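Local coordinates for protein Poly(A) RNA polymerase GLD2 (Rattus norvegicus, PDB 6LBK) that probably extends the 3' ends of selected cytoplasmic mRNAs with AMP units taken from ATP and adds a single nucleotide to certain microRNAs, at residues 180-185 with 330-335; 208-213 with 368-373; 222-227 with 339-344; 230-235 with 292-297; 286-291 with 356-361. The protein carries 1 engineered substitution. All coordinates share one frame; numbering follows the deposited sequence.

Interaction 1: residues 180-185 with 330-335; sequences NTVGIR and EPFDGT
Glu330 OE1 is gripped by two backbone amides of its own loop, while the carboxylate rests against Val182. This loop follows strand 328-329 and here meets the start of helix 182-194. Its Glu-Pro-Phe sequence probably forms part of the nucleotide recognition motif of Cid1-type polymerases. Phe332 N donates to Glu330 OE1 over 2.7 Å, from above the carboxylate plane and 36° out of it. Asp333 N donates to Glu330 OE1 over 3.0 Å, nearly in line with the C-O bond. Tyr227 and Asn186 bond to Glu330 OE2, so both carboxylate oxygens are engaged. Val182 meets the loop through its methyl CG2, which lies 3.7 Å from Glu330 OE1. The same Val182 CG2 is 3.9 Å from Phe332 CB. Arg185 packs its aliphatic base on the Phe332 ring. Beyond CB the Arg185 chain runs extended as far as NE, and the guanidinium leaves to bond Val260 O. In this CH-pi contact Arg185 CB stands 3.8 Å from the Phe332 ring centroid, over one face and offset toward the rim.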
# COMPACT_ATOMS: atom_id res chain seq x y z
N ASN A 180 -2.21 -1.11 -15.97
CA ASN A 180 -2.50 -0.12 -14.94
C ASN A 180 -1.20 0.54 -14.50
O ASN A 180 -0.63 0.24 -13.44
CB ASN A 180 -3.24 -0.72 -13.76
CG ASN A 180 -3.72 0.35 -12.82
OD1 ASN A 180 -4.27 1.35 -13.26
ND2 ASN A 180 -3.46 0.18 -11.54
N THR A 181 -0.71 1.44 -15.34
CA THR A 181 0.62 2.01 -15.16
C THR A 181 0.72 2.92 -13.94
O THR A 181 1.83 3.08 -13.41
CB THR A 181 1.01 2.76 -16.43
OG1 THR A 181 -0.00 3.73 -16.74
CG2 THR A 181 1.12 1.79 -17.57
N VAL A 182 -0.39 3.48 -13.46
CA VAL A 182 -0.28 4.35 -12.29
C VAL A 182 0.32 3.61 -11.10
O VAL A 182 1.07 4.19 -10.30
CB VAL A 182 -1.66 4.97 -11.95
CG1 VAL A 182 -2.66 3.91 -11.54
CG2 VAL A 182 -1.52 5.99 -10.83
N GLY A 183 0.06 2.30 -11.00
CA GLY A 183 0.65 1.52 -9.92
C GLY A 183 2.16 1.46 -9.98
O GLY A 183 2.82 1.35 -8.94
N ILE A 184 2.75 1.52 -11.19
CA ILE A 184 4.20 1.68 -11.28
C ILE A 184 4.63 3.02 -10.69
O ILE A 184 5.50 3.08 -9.80
CB ILE A 184 4.70 1.50 -12.73
CG1 ILE A 184 4.46 0.08 -13.26
CG2 ILE A 184 6.18 1.87 -12.83
CD1 ILE A 184 4.61 -0.04 -14.75
N ARG A 185 3.95 4.11 -11.08
CA ARG A 185 4.36 5.43 -10.60
C ARG A 185 4.27 5.53 -9.08
O ARG A 185 5.27 5.84 -8.40
CB ARG A 185 3.51 6.53 -11.25
CG ARG A 185 3.62 6.52 -12.76
CD ARG A 185 3.38 7.87 -13.38
NE ARG A 185 3.68 7.77 -14.80
CZ ARG A 185 4.89 7.95 -15.32
NH1 ARG A 185 5.91 8.27 -14.54
NH2 ARG A 185 5.08 7.81 -16.62
N GLU A 330 -6.06 9.65 -4.77
CA GLU A 330 -4.88 9.07 -5.39
C GLU A 330 -3.95 10.23 -5.77
O GLU A 330 -4.42 11.27 -6.22
CB GLU A 330 -5.28 8.23 -6.62
CG GLU A 330 -4.48 6.95 -6.88
CD GLU A 330 -3.05 7.16 -7.44
OE1 GLU A 330 -2.83 8.15 -8.16
OE2 GLU A 330 -2.16 6.32 -7.14
N PRO A 331 -2.64 10.13 -5.50
CA PRO A 331 -1.75 11.28 -5.76
C PRO A 331 -1.44 11.54 -7.23
O PRO A 331 -1.13 12.69 -7.58
CB PRO A 331 -0.48 10.94 -4.97
CG PRO A 331 -0.54 9.51 -4.71
CD PRO A 331 -1.97 9.06 -4.74
N PHE A 332 -1.54 10.55 -8.13
CA PHE A 332 -1.23 10.79 -9.53
C PHE A 332 -2.49 11.04 -10.36
O PHE A 332 -2.52 11.98 -11.15
CB PHE A 332 -0.40 9.63 -10.13
CG PHE A 332 1.03 9.55 -9.60
CD1 PHE A 332 1.99 10.48 -10.01
CD2 PHE A 332 1.42 8.56 -8.73
CE1 PHE A 332 3.30 10.41 -9.54
CE2 PHE A 332 2.72 8.50 -8.24
CZ PHE A 332 3.65 9.42 -8.66
N ASP A 333 -3.54 10.24 -10.22
CA ASP A 333 -4.84 10.56 -10.79
C ASP A 333 -5.84 10.96 -9.70
O ASP A 333 -5.59 10.82 -8.50
CB ASP A 333 -5.39 9.39 -11.60
CG ASP A 333 -5.52 8.14 -10.79
OD1 ASP A 333 -5.18 8.19 -9.61
OD2 ASP A 333 -5.93 7.08 -11.33
N GLY A 334 -6.98 11.49 -10.12
CA GLY A 334 -7.93 11.99 -9.15
C GLY A 334 -9.09 11.06 -8.87
O GLY A 334 -10.14 11.17 -9.50
N THR A 335 -8.91 10.12 -7.94
CA THR A 335 -9.91 9.10 -7.67
C THR A 335 -9.83 8.66 -6.21
O THR A 335 -8.80 8.82 -5.55
CB THR A 335 -9.77 7.89 -8.63
OG1 THR A 335 -8.43 7.39 -8.60
CG2 THR A 335 -10.14 8.24 -10.07

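Interaction 2: residues 208-213 with 368-373; sequences KKWASH and NSVLPL
Pro372 sets CD over one face of the His213 ring, displaced toward the rim. Pro372 CD lies 3.7 Å from the centroid of the His213 ring, 22° off its normal, a CH-pi contact. A chi1 of 169° swings the imidazole out beside the carbonyl carbon of His213, where the proline meets it. Next to it, Trp210 meets Val370 with the edge of its indole. Trp210 CD1 is 3.5 Å from Val370 O, which sits near the ring plane, and 3.9 Å from Val370 CB. Leu371 reaches in with one methyl, and Leu371 CD1 lies 3.9 Å from Lys209 CB. In the fold, this is the tail after helix 344-363 turning back onto the end of helix 200-213. No hydrogen bond joins the two segments, but several second-shell bonds fix them. Trp210 NE1 bonds to Ser357 OG on helix 344-363, and His214 NE2 bonds to Val370 O. With an alanine in place of Trp210, Val370 is likely to face a gap and Ser357 OG to lose its indole partner. Helix 51-63 lies behind the tail, with Leu59 against Leu371. Leu373 N donates to Asn368 OD1 over 3.2 Å, a bond that spans the turn carrying Val370, Leu371 and Pro372.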
# COMPACT_ATOMS: atom_id res chain seq x y z
N LYS A 208 -0.63 -1.91 9.19
CA LYS A 208 -1.18 -2.91 8.27
C LYS A 208 -1.58 -4.19 9.01
O LYS A 208 -2.68 -4.72 8.82
CB LYS A 208 -0.17 -3.25 7.18
CG LYS A 208 -0.21 -2.42 5.91
CD LYS A 208 0.86 -2.93 4.99
CE LYS A 208 0.85 -2.26 3.64
NZ LYS A 208 1.40 -3.17 2.59
N LYS A 209 -0.68 -4.71 9.86
CA LYS A 209 -1.02 -5.91 10.62
C LYS A 209 -2.23 -5.65 11.51
O LYS A 209 -3.12 -6.50 11.63
CB LYS A 209 0.17 -6.40 11.46
CG LYS A 209 1.39 -6.89 10.65
CD LYS A 209 1.01 -8.06 9.74
CE LYS A 209 2.19 -8.59 8.94
NZ LYS A 209 1.76 -9.59 7.91
N TRP A 210 -2.29 -4.47 12.11
CA TRP A 210 -3.40 -4.12 12.98
C TRP A 210 -4.71 -4.13 12.22
O TRP A 210 -5.67 -4.80 12.62
CB TRP A 210 -3.14 -2.74 13.61
CG TRP A 210 -4.31 -2.23 14.26
CD1 TRP A 210 -4.78 -2.56 15.50
CD2 TRP A 210 -5.23 -1.29 13.72
NE1 TRP A 210 -5.94 -1.87 15.77
CE2 TRP A 210 -6.24 -1.08 14.69
CE3 TRP A 210 -5.30 -0.59 12.50
CZ2 TRP A 210 -7.30 -0.21 14.49
CZ3 TRP A 210 -6.36 0.28 12.29
CH2 TRP A 210 -7.34 0.47 13.29
N ALA A 211 -4.77 -3.39 11.11
CA ALA A 211 -5.99 -3.35 10.31
C ALA A 211 -6.37 -4.73 9.80
O ALA A 211 -7.56 -5.10 9.79
CB ALA A 211 -5.83 -2.39 9.14
N SER A 212 -5.39 -5.53 9.36
CA SER A 212 -5.70 -6.88 8.90
C SER A 212 -6.23 -7.75 10.03
O SER A 212 -7.09 -8.61 9.82
CB SER A 212 -4.48 -7.52 8.24
OG SER A 212 -4.64 -8.94 8.21
N HIS A 213 -5.67 -7.59 11.23
CA HIS A 213 -6.12 -8.44 12.32
C HIS A 213 -7.57 -8.16 12.64
O HIS A 213 -8.32 -9.10 12.93
CB HIS A 213 -5.26 -8.23 13.56
CG HIS A 213 -5.83 -8.86 14.79
ND1 HIS A 213 -5.87 -10.23 14.97
CD2 HIS A 213 -6.43 -8.32 15.87
CE1 HIS A 213 -6.46 -10.50 16.12
NE2 HIS A 213 -6.81 -9.36 16.69
N ASN A 368 0.14 -5.79 22.47
CA ASN A 368 -0.80 -6.89 22.64
C ASN A 368 -2.24 -6.42 22.89
O ASN A 368 -3.17 -7.23 22.77
CB ASN A 368 -0.37 -7.79 23.80
CG ASN A 368 0.44 -8.99 23.34
OD1 ASN A 368 -0.09 -9.89 22.67
ND2 ASN A 368 1.71 -9.04 23.73
N SER A 369 -2.44 -5.16 23.30
CA SER A 369 -3.80 -4.68 23.54
C SER A 369 -4.60 -4.51 22.25
O SER A 369 -5.83 -4.59 22.28
CB SER A 369 -3.75 -3.36 24.31
OG SER A 369 -3.15 -3.55 25.58
N VAL A 370 -3.92 -4.25 21.13
CA VAL A 370 -4.60 -4.02 19.86
C VAL A 370 -4.25 -5.05 18.80
O VAL A 370 -4.98 -5.16 17.80
CB VAL A 370 -4.31 -2.59 19.34
CG1 VAL A 370 -4.74 -1.57 20.40
CG2 VAL A 370 -2.82 -2.43 18.97
N LEU A 371 -3.19 -5.83 19.00
CA LEU A 371 -2.67 -6.82 18.06
C LEU A 371 -1.97 -7.92 18.85
O LEU A 371 -0.90 -7.67 19.44
CB LEU A 371 -1.70 -6.14 17.09
CG LEU A 371 -1.13 -6.71 15.78
CD1 LEU A 371 -0.12 -5.71 15.27
CD2 LEU A 371 -0.46 -8.06 15.93
N PRO A 372 -2.51 -9.13 18.91
CA PRO A 372 -1.78 -10.24 19.54
C PRO A 372 -0.46 -10.48 18.82
O PRO A 372 -0.44 -10.84 17.64
CB PRO A 372 -2.74 -11.43 19.40
CG PRO A 372 -3.76 -11.01 18.38
CD PRO A 372 -3.88 -9.53 18.52
N LEU A 373 0.65 -10.28 19.55
CA LEU A 373 1.97 -10.43 18.94
C LEU A 373 2.30 -11.87 18.59
O LEU A 373 3.24 -12.11 17.81
CB LEU A 373 3.06 -9.85 19.86
CG LEU A 373 3.43 -8.38 19.72
CD1 LEU A 373 4.02 -8.07 18.34
CD2 LEU A 373 2.22 -7.51 19.99

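Interaction 3: residues 222-227 with 339-344; sequences GTLSSY and RAVHEK
Gly222 O faces the backbone of Val341 and makes a CA-H...O contact with it. Val341 CA is 3.3 Å from Gly222 O, with an angle of 155° at the hydrogen. Gly222 O also lies 3.2 Å from Ala340 O. These are two acceptors, so no hydrogen bond forms between them. The glycine has a positive phi (102°). A side chain here would jam against the carbonyl oxygen of the residue before. It would also press on the carboxylate of Glu343. Thr223 points its side chain away from the 339-344 loop, and its OG1 bonds to Asp218 N. Its carbonyl does the touching instead. Thr223 O is 3.4 Å from Val341 CG2 and 4.0 Å from Ala340 CB. Both are methyl groups, so this carbonyl meets hydrocarbon from across the contact. At Leu224 the contact thins: the backbone N and the methyl CD2 of Leu224 both lie more than 4 Å from Val341 CG2. Leu224 is also tied by its backbone to Ile216, and its side chain rests on Ile350 of helix 344-363. Ser225 then takes the N-cap position of helix 226-239. Glu343 takes the same position before helix 344-363. Loop-to-loop packing thus joins the lead-ins of two helices. The sequence Gly-Thr-Leu-Ser-Ser-Tyr resembles the corresponding stretch of Cid1-like nucleotidyltransferases and probably borders the nucleotide pocket, as in those relatives.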
# COMPACT_ATOMS: atom_id res chain seq x y z
N GLY A 222 -15.17 -4.97 1.47
CA GLY A 222 -15.87 -3.76 1.84
C GLY A 222 -15.11 -2.74 2.69
O GLY A 222 -15.65 -1.65 2.92
N THR A 223 -13.89 -3.04 3.14
CA THR A 223 -13.13 -2.22 4.08
C THR A 223 -11.95 -1.51 3.40
O THR A 223 -11.98 -1.25 2.20
CB THR A 223 -12.71 -3.09 5.27
OG1 THR A 223 -12.03 -4.27 4.80
CG2 THR A 223 -13.92 -3.47 6.13
N LEU A 224 -10.91 -1.16 4.19
CA LEU A 224 -9.86 -0.26 3.71
C LEU A 224 -8.77 -0.99 2.93
O LEU A 224 -8.15 -1.93 3.44
CB LEU A 224 -9.19 0.45 4.88
CG LEU A 224 -10.01 1.41 5.72
CD1 LEU A 224 -9.22 1.68 6.95
CD2 LEU A 224 -10.20 2.67 4.89
N SER A 225 -8.46 -0.50 1.74
CA SER A 225 -7.37 -1.08 0.99
C SER A 225 -6.04 -0.73 1.65
O SER A 225 -5.91 0.28 2.35
CB SER A 225 -7.37 -0.59 -0.46
OG SER A 225 -7.07 0.79 -0.54
N SER A 226 -5.04 -1.60 1.42
CA SER A 226 -3.71 -1.35 1.96
C SER A 226 -3.20 0.00 1.49
O SER A 226 -2.56 0.73 2.26
CB SER A 226 -2.76 -2.45 1.51
OG SER A 226 -2.93 -3.61 2.30
N TYR A 227 -3.48 0.35 0.23
CA TYR A 227 -3.05 1.63 -0.32
C TYR A 227 -3.74 2.79 0.40
O TYR A 227 -3.11 3.82 0.66
CB TYR A 227 -3.33 1.67 -1.82
CG TYR A 227 -2.73 2.83 -2.59
CD1 TYR A 227 -1.46 3.32 -2.29
CD2 TYR A 227 -3.42 3.40 -3.67
CE1 TYR A 227 -0.90 4.37 -3.03
CE2 TYR A 227 -2.87 4.44 -4.41
CZ TYR A 227 -1.60 4.92 -4.09
OH TYR A 227 -1.04 5.95 -4.84
N ARG A 339 -12.84 3.91 -2.18
CA ARG A 339 -14.12 3.76 -2.85
C ARG A 339 -14.81 2.45 -2.50
O ARG A 339 -16.03 2.35 -2.61
CB ARG A 339 -13.90 3.86 -4.36
CG ARG A 339 -15.13 3.82 -5.24
CD ARG A 339 -14.76 4.11 -6.71
NE ARG A 339 -14.70 5.55 -7.02
CZ ARG A 339 -13.65 6.17 -7.56
NH1 ARG A 339 -12.56 5.48 -7.88
NH2 ARG A 339 -13.71 7.47 -7.80
N ALA A 340 -14.04 1.44 -2.07
CA ALA A 340 -14.60 0.14 -1.69
C ALA A 340 -15.42 0.20 -0.42
O ALA A 340 -16.18 -0.73 -0.15
CB ALA A 340 -13.47 -0.87 -1.52
N VAL A 341 -15.28 1.24 0.40
CA VAL A 341 -16.05 1.36 1.63
C VAL A 341 -17.36 2.05 1.28
O VAL A 341 -17.44 3.28 1.25
CB VAL A 341 -15.28 2.10 2.71
CG1 VAL A 341 -16.12 2.15 3.98
CG2 VAL A 341 -13.93 1.46 2.95
N HIS A 342 -18.40 1.26 1.01
CA HIS A 342 -19.68 1.81 0.60
C HIS A 342 -20.88 1.36 1.43
O HIS A 342 -21.99 1.84 1.19
CB HIS A 342 -19.93 1.54 -0.89
CG HIS A 342 -20.08 0.09 -1.24
ND1 HIS A 342 -20.99 -0.75 -0.63
CD2 HIS A 342 -19.45 -0.66 -2.18
CE1 HIS A 342 -20.90 -1.95 -1.16
NE2 HIS A 342 -19.98 -1.93 -2.10
N GLU A 343 -20.70 0.46 2.40
CA GLU A 343 -21.78 0.01 3.27
C GLU A 343 -21.63 0.68 4.64
O GLU A 343 -20.53 0.73 5.18
CB GLU A 343 -21.75 -1.52 3.41
CG GLU A 343 -21.74 -2.26 2.06
CD GLU A 343 -21.55 -3.78 2.15
OE1 GLU A 343 -20.40 -4.25 1.99
OE2 GLU A 343 -22.55 -4.51 2.37
N LYS A 344 -22.75 1.21 5.18
CA LYS A 344 -22.71 1.89 6.48
C LYS A 344 -22.10 0.99 7.54
O LYS A 344 -21.14 1.37 8.21
CB LYS A 344 -24.11 2.32 6.90
CG LYS A 344 -24.78 3.31 5.97
CD LYS A 344 -26.27 3.56 6.34
CE LYS A 344 -27.01 4.31 5.22
NZ LYS A 344 -28.41 4.69 5.57

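Interaction 4: residues 230-235 with 292-297; sequences VLMVLH and KYYATE
Tyr294 inserts its ring between Met232 and Tyr293 at a helix-helix crossing. Segments 230-235 and 292-297 cross at 89°, with their axes 11.7 Å apart. Two hydrogen bonds bridge the crossing. Tyr294 OH donates to Met232 O over 2.7 Å, tilted 29° from the carbonyl plane. His235 NE2 and Tyr293 OH are 3.2 Å apart, and either could be the donor. The rings of this second pair meet rim to rim. The other packing contacts centre on the Tyr294 ring. Met232 CE stands 3.8 Å from its centroid, squarely over one face, in a CH-pi contact. The bend of the Met232 chain at chi3 (63°) puts the methyl there, with SD farther above the same face in a Met-aromatic contact. Tyr293 CD2 lies over the opposite face. Met232 CB is 3.6 Å from Tyr294 CZ. A leucine in place of Tyr294 would probably leave Met232 O without this donor and the Met232 methyl without its aromatic face. Around the contact, Ile305 of strand 303-306 touches Met232, His235 and Tyr294. At the edge of the imidazole, His235 CD2 lies 3.3 Å from Tyr294 OH.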
# COMPACT_ATOMS: atom_id res chain seq x y z
N VAL A 230 -1.92 3.11 3.78
CA VAL A 230 -0.60 3.70 3.58
C VAL A 230 -0.72 5.18 3.35
O VAL A 230 0.07 5.97 3.87
CB VAL A 230 0.15 3.02 2.41
CG1 VAL A 230 1.48 3.70 2.19
CG2 VAL A 230 0.40 1.55 2.73
N LEU A 231 -1.69 5.58 2.55
CA LEU A 231 -1.88 7.01 2.30
C LEU A 231 -2.37 7.70 3.55
O LEU A 231 -2.06 8.87 3.76
CB LEU A 231 -2.87 7.22 1.14
CG LEU A 231 -2.47 6.81 -0.30
CD1 LEU A 231 -3.57 7.15 -1.33
CD2 LEU A 231 -1.15 7.40 -0.75
N MET A 232 -3.08 6.99 4.43
CA MET A 232 -3.59 7.61 5.65
C MET A 232 -2.48 7.78 6.69
O MET A 232 -2.40 8.82 7.35
CB MET A 232 -4.73 6.77 6.20
CG MET A 232 -6.05 6.94 5.47
SD MET A 232 -7.19 5.57 5.88
CE MET A 232 -7.45 5.77 7.63
N VAL A 233 -1.64 6.75 6.85
CA VAL A 233 -0.43 6.87 7.66
C VAL A 233 0.42 8.03 7.16
O VAL A 233 0.85 8.87 7.95
CB VAL A 233 0.37 5.56 7.66
CG1 VAL A 233 1.60 5.69 8.51
CG2 VAL A 233 -0.46 4.41 8.15
N LEU A 234 0.72 8.06 5.85
CA LEU A 234 1.55 9.14 5.31
C LEU A 234 0.89 10.51 5.52
O LEU A 234 1.58 11.48 5.84
CB LEU A 234 1.87 8.92 3.82
CG LEU A 234 2.64 7.69 3.29
CD1 LEU A 234 2.93 7.86 1.83
CD2 LEU A 234 3.96 7.46 4.03
N HIS A 235 -0.43 10.60 5.37
CA HIS A 235 -1.13 11.84 5.68
C HIS A 235 -0.97 12.22 7.16
O HIS A 235 -0.70 13.39 7.48
CB HIS A 235 -2.60 11.70 5.30
CG HIS A 235 -3.45 12.82 5.79
ND1 HIS A 235 -3.49 14.05 5.17
CD2 HIS A 235 -4.24 12.92 6.88
CE1 HIS A 235 -4.29 14.85 5.84
NE2 HIS A 235 -4.76 14.20 6.88
N LYS A 292 -5.67 7.80 17.51
CA LYS A 292 -6.50 8.90 18.01
C LYS A 292 -6.96 9.83 16.89
O LYS A 292 -8.13 10.25 16.86
CB LYS A 292 -5.75 9.70 19.08
CG LYS A 292 -6.56 10.85 19.72
CD LYS A 292 -5.74 11.70 20.68
CE LYS A 292 -6.56 12.87 21.12
NZ LYS A 292 -6.18 13.37 22.51
N TYR A 293 -6.07 10.14 15.95
CA TYR A 293 -6.37 11.16 14.95
C TYR A 293 -7.58 10.77 14.13
O TYR A 293 -8.48 11.58 13.90
CB TYR A 293 -5.15 11.38 14.07
CG TYR A 293 -5.36 12.36 12.94
CD1 TYR A 293 -5.47 13.73 13.17
CD2 TYR A 293 -5.40 11.91 11.61
CE1 TYR A 293 -5.65 14.61 12.13
CE2 TYR A 293 -5.58 12.79 10.55
CZ TYR A 293 -5.71 14.13 10.80
OH TYR A 293 -5.89 14.98 9.73
N TYR A 294 -7.60 9.54 13.64
CA TYR A 294 -8.71 9.08 12.83
C TYR A 294 -9.90 8.65 13.68
O TYR A 294 -11.03 8.70 13.19
CB TYR A 294 -8.21 7.96 11.91
CG TYR A 294 -7.33 8.44 10.76
CD1 TYR A 294 -7.82 9.30 9.78
CD2 TYR A 294 -6.01 8.01 10.63
CE1 TYR A 294 -7.02 9.73 8.72
CE2 TYR A 294 -5.20 8.44 9.57
CZ TYR A 294 -5.72 9.28 8.62
OH TYR A 294 -4.92 9.72 7.60
N ALA A 295 -9.69 8.27 14.95
CA ALA A 295 -10.81 7.94 15.83
C ALA A 295 -11.59 9.18 16.26
O ALA A 295 -12.78 9.08 16.54
CB ALA A 295 -10.31 7.19 17.06
N THR A 296 -10.94 10.33 16.36
CA THR A 296 -11.59 11.46 17.01
C THR A 296 -11.60 12.75 16.20
O THR A 296 -12.55 13.51 16.31
CB THR A 296 -10.91 11.74 18.36
OG1 THR A 296 -9.63 12.35 18.14
CG2 THR A 296 -10.75 10.45 19.16
N GLU A 297 -10.53 13.05 15.45
CA GLU A 297 -10.38 14.38 14.88
C GLU A 297 -10.73 14.51 13.40
O GLU A 297 -11.13 15.59 12.97
CB GLU A 297 -8.95 14.90 15.08
CG GLU A 297 -8.90 16.09 16.02
CD GLU A 297 -7.49 16.57 16.29
OE1 GLU A 297 -6.56 16.14 15.56
OE2 GLU A 297 -7.32 17.38 17.25

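Interaction 5: residues 286-291 with 356-361; sequences LLLGFL and KSWQRL
Helices 283-297 and 344-363 pack side by side here, with Leu291 set against Trp358. The two short segments run roughly antiparallel, at 145°, and their axes come within 9.1 Å. The backbones are close at this point, with Leu291 CA 5.1 Å from Trp358 CA. Leu291 CB lies 3.8 Å from Trp358 CB. One turn back, Leu288 places CD2 beside the indole, 3.5 Å from Trp358 CD1. That same Leu288 CD2 is 3.9 Å from Leu361 CB. Leu361 meets both Leu287 and Leu291 with one methyl. Its CG is anti to the backbone N (chi1 -156°), and this helps send CD2 into the interface. Leu361 CD2 meets Leu287 CD2 at 3.7 Å and Leu291 CD1 at 3.9 Å, crossing both leucine side chains at about a right angle. Ser357 adds its CB beside Leu291 CD1, while its hydroxyl bonds to Trp210 and Gln353. No hydrogen bond passes between the two segments. The contact is therefore held by apolar packing, with its buried serine hydroxyl satisfied from outside.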
# COMPACT_ATOMS: atom_id res chain seq x y z
N LEU A 286 3.60 7.73 18.25
CA LEU A 286 3.01 7.95 16.93
C LEU A 286 1.90 6.96 16.62
O LEU A 286 0.90 7.34 16.00
CB LEU A 286 4.09 7.89 15.86
CG LEU A 286 5.02 9.10 15.91
CD1 LEU A 286 6.31 8.76 15.17
CD2 LEU A 286 4.32 10.31 15.29
N LEU A 287 2.03 5.70 17.02
CA LEU A 287 0.94 4.76 16.78
C LEU A 287 -0.30 5.16 17.59
O LEU A 287 -1.43 5.09 17.08
CB LEU A 287 1.38 3.33 17.10
CG LEU A 287 0.29 2.23 17.07
CD1 LEU A 287 -0.35 2.04 15.72
CD2 LEU A 287 0.75 0.88 17.71
N LEU A 288 -0.11 5.56 18.86
CA LEU A 288 -1.24 6.09 19.63
C LEU A 288 -1.86 7.29 18.92
O LEU A 288 -3.08 7.35 18.74
CB LEU A 288 -0.80 6.45 21.05
CG LEU A 288 -1.33 5.58 22.19
CD1 LEU A 288 -0.99 6.20 23.53
CD2 LEU A 288 -2.81 5.42 22.05
N GLY A 289 -1.02 8.25 18.49
CA GLY A 289 -1.55 9.43 17.83
C GLY A 289 -2.28 9.11 16.53
O GLY A 289 -3.28 9.74 16.20
N PHE A 290 -1.78 8.14 15.78
CA PHE A 290 -2.45 7.79 14.54
C PHE A 290 -3.82 7.19 14.81
O PHE A 290 -4.77 7.47 14.08
CB PHE A 290 -1.59 6.85 13.69
CG PHE A 290 -2.34 6.16 12.61
CD1 PHE A 290 -2.50 6.74 11.37
CD2 PHE A 290 -2.90 4.91 12.84
CE1 PHE A 290 -3.19 6.08 10.39
CE2 PHE A 290 -3.60 4.26 11.88
CZ PHE A 290 -3.74 4.84 10.64
N LEU A 291 -3.93 6.32 15.81
CA LEU A 291 -5.25 5.79 16.16
C LEU A 291 -6.18 6.90 16.65
O LEU A 291 -7.35 6.96 16.26
CB LEU A 291 -5.12 4.67 17.17
CG LEU A 291 -4.44 3.38 16.69
CD1 LEU A 291 -4.18 2.47 17.89
CD2 LEU A 291 -5.29 2.62 15.63
N LYS A 356 -11.97 2.11 19.58
CA LYS A 356 -11.67 1.06 20.54
C LYS A 356 -10.17 0.81 20.66
O LYS A 356 -9.64 0.67 21.78
CB LYS A 356 -12.39 -0.23 20.13
CG LYS A 356 -11.84 -1.47 20.79
CD LYS A 356 -12.62 -2.73 20.44
CE LYS A 356 -11.76 -3.98 20.62
NZ LYS A 356 -10.74 -4.16 19.54
N SER A 357 -9.46 0.69 19.53
CA SER A 357 -8.03 0.41 19.61
C SER A 357 -7.28 1.58 20.24
O SER A 357 -6.37 1.37 21.05
CB SER A 357 -7.45 0.06 18.23
OG SER A 357 -8.01 -1.16 17.77
N TRP A 358 -7.66 2.82 19.90
CA TRP A 358 -7.04 3.94 20.59
C TRP A 358 -7.32 3.88 22.10
O TRP A 358 -6.43 4.21 22.89
CB TRP A 358 -7.50 5.29 20.01
CG TRP A 358 -7.12 6.44 20.94
CD1 TRP A 358 -5.86 6.93 21.18
CD2 TRP A 358 -8.01 7.22 21.74
NE1 TRP A 358 -5.92 7.96 22.08
CE2 TRP A 358 -7.23 8.16 22.45
CE3 TRP A 358 -9.40 7.22 21.94
CZ2 TRP A 358 -7.78 9.09 23.34
CZ3 TRP A 358 -9.95 8.14 22.85
CH2 TRP A 358 -9.14 9.06 23.53
N GLN A 359 -8.48 3.36 22.50
CA GLN A 359 -8.79 3.29 23.94
C GLN A 359 -7.94 2.24 24.66
O GLN A 359 -7.28 2.53 25.67
CB GLN A 359 -10.29 3.02 24.16
CG GLN A 359 -11.13 4.26 24.36
CD GLN A 359 -12.55 3.94 24.83
OE1 GLN A 359 -13.37 3.40 24.09
NE2 GLN A 359 -12.83 4.24 26.09
N ARG A 360 -7.95 1.00 24.14
CA ARG A 360 -7.17 -0.07 24.77
C ARG A 360 -5.69 0.28 24.80
O ARG A 360 -5.00 -0.00 25.78
CB ARG A 360 -7.34 -1.43 24.07
CG ARG A 360 -8.71 -2.09 24.11
CD ARG A 360 -8.73 -3.41 23.30
NE ARG A 360 -9.31 -4.50 24.10
CZ ARG A 360 -8.62 -5.49 24.67
NH1 ARG A 360 -7.30 -5.58 24.51
NH2 ARG A 360 -9.25 -6.42 25.39
N LEU A 361 -5.18 0.89 23.72
CA LEU A 361 -3.76 1.24 23.68
C LEU A 361 -3.45 2.38 24.65
O LEU A 361 -2.41 2.36 25.32
CB LEU A 361 -3.34 1.59 22.25
CG LEU A 361 -1.85 1.40 22.02
CD1 LEU A 361 -1.43 -0.05 22.35
CD2 LEU A 361 -1.45 1.76 20.61

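Interactions 2 and 5 are neighbours, with centres 11 Å apart. Two hydrogen bonds join them, Trp210 NE1 with Ser357 OG at 3.0 Å and Arg360 NH1 with Ser369 O at 2.9 Å. Interaction 4 shares helix 283-297 with interaction 5, and Lys292 CB lies 3.5 Å from Trp358 NE1. Interaction 3 adjoins interaction 4 along helix 226-239. It joins interaction 1 through Tyr227 OH and Glu330 OE2, 2.6 Å apart. Interactions 1 and 5 lie on opposite sides of the chain's centre, with centres 30 Å apart. The probable catalytic metal ligands lie nearer interactions 1 and 2. The Val182 side chain is about 12 Å from that of Asp111, and that of Lys209 about 10 Å from that of Asp109.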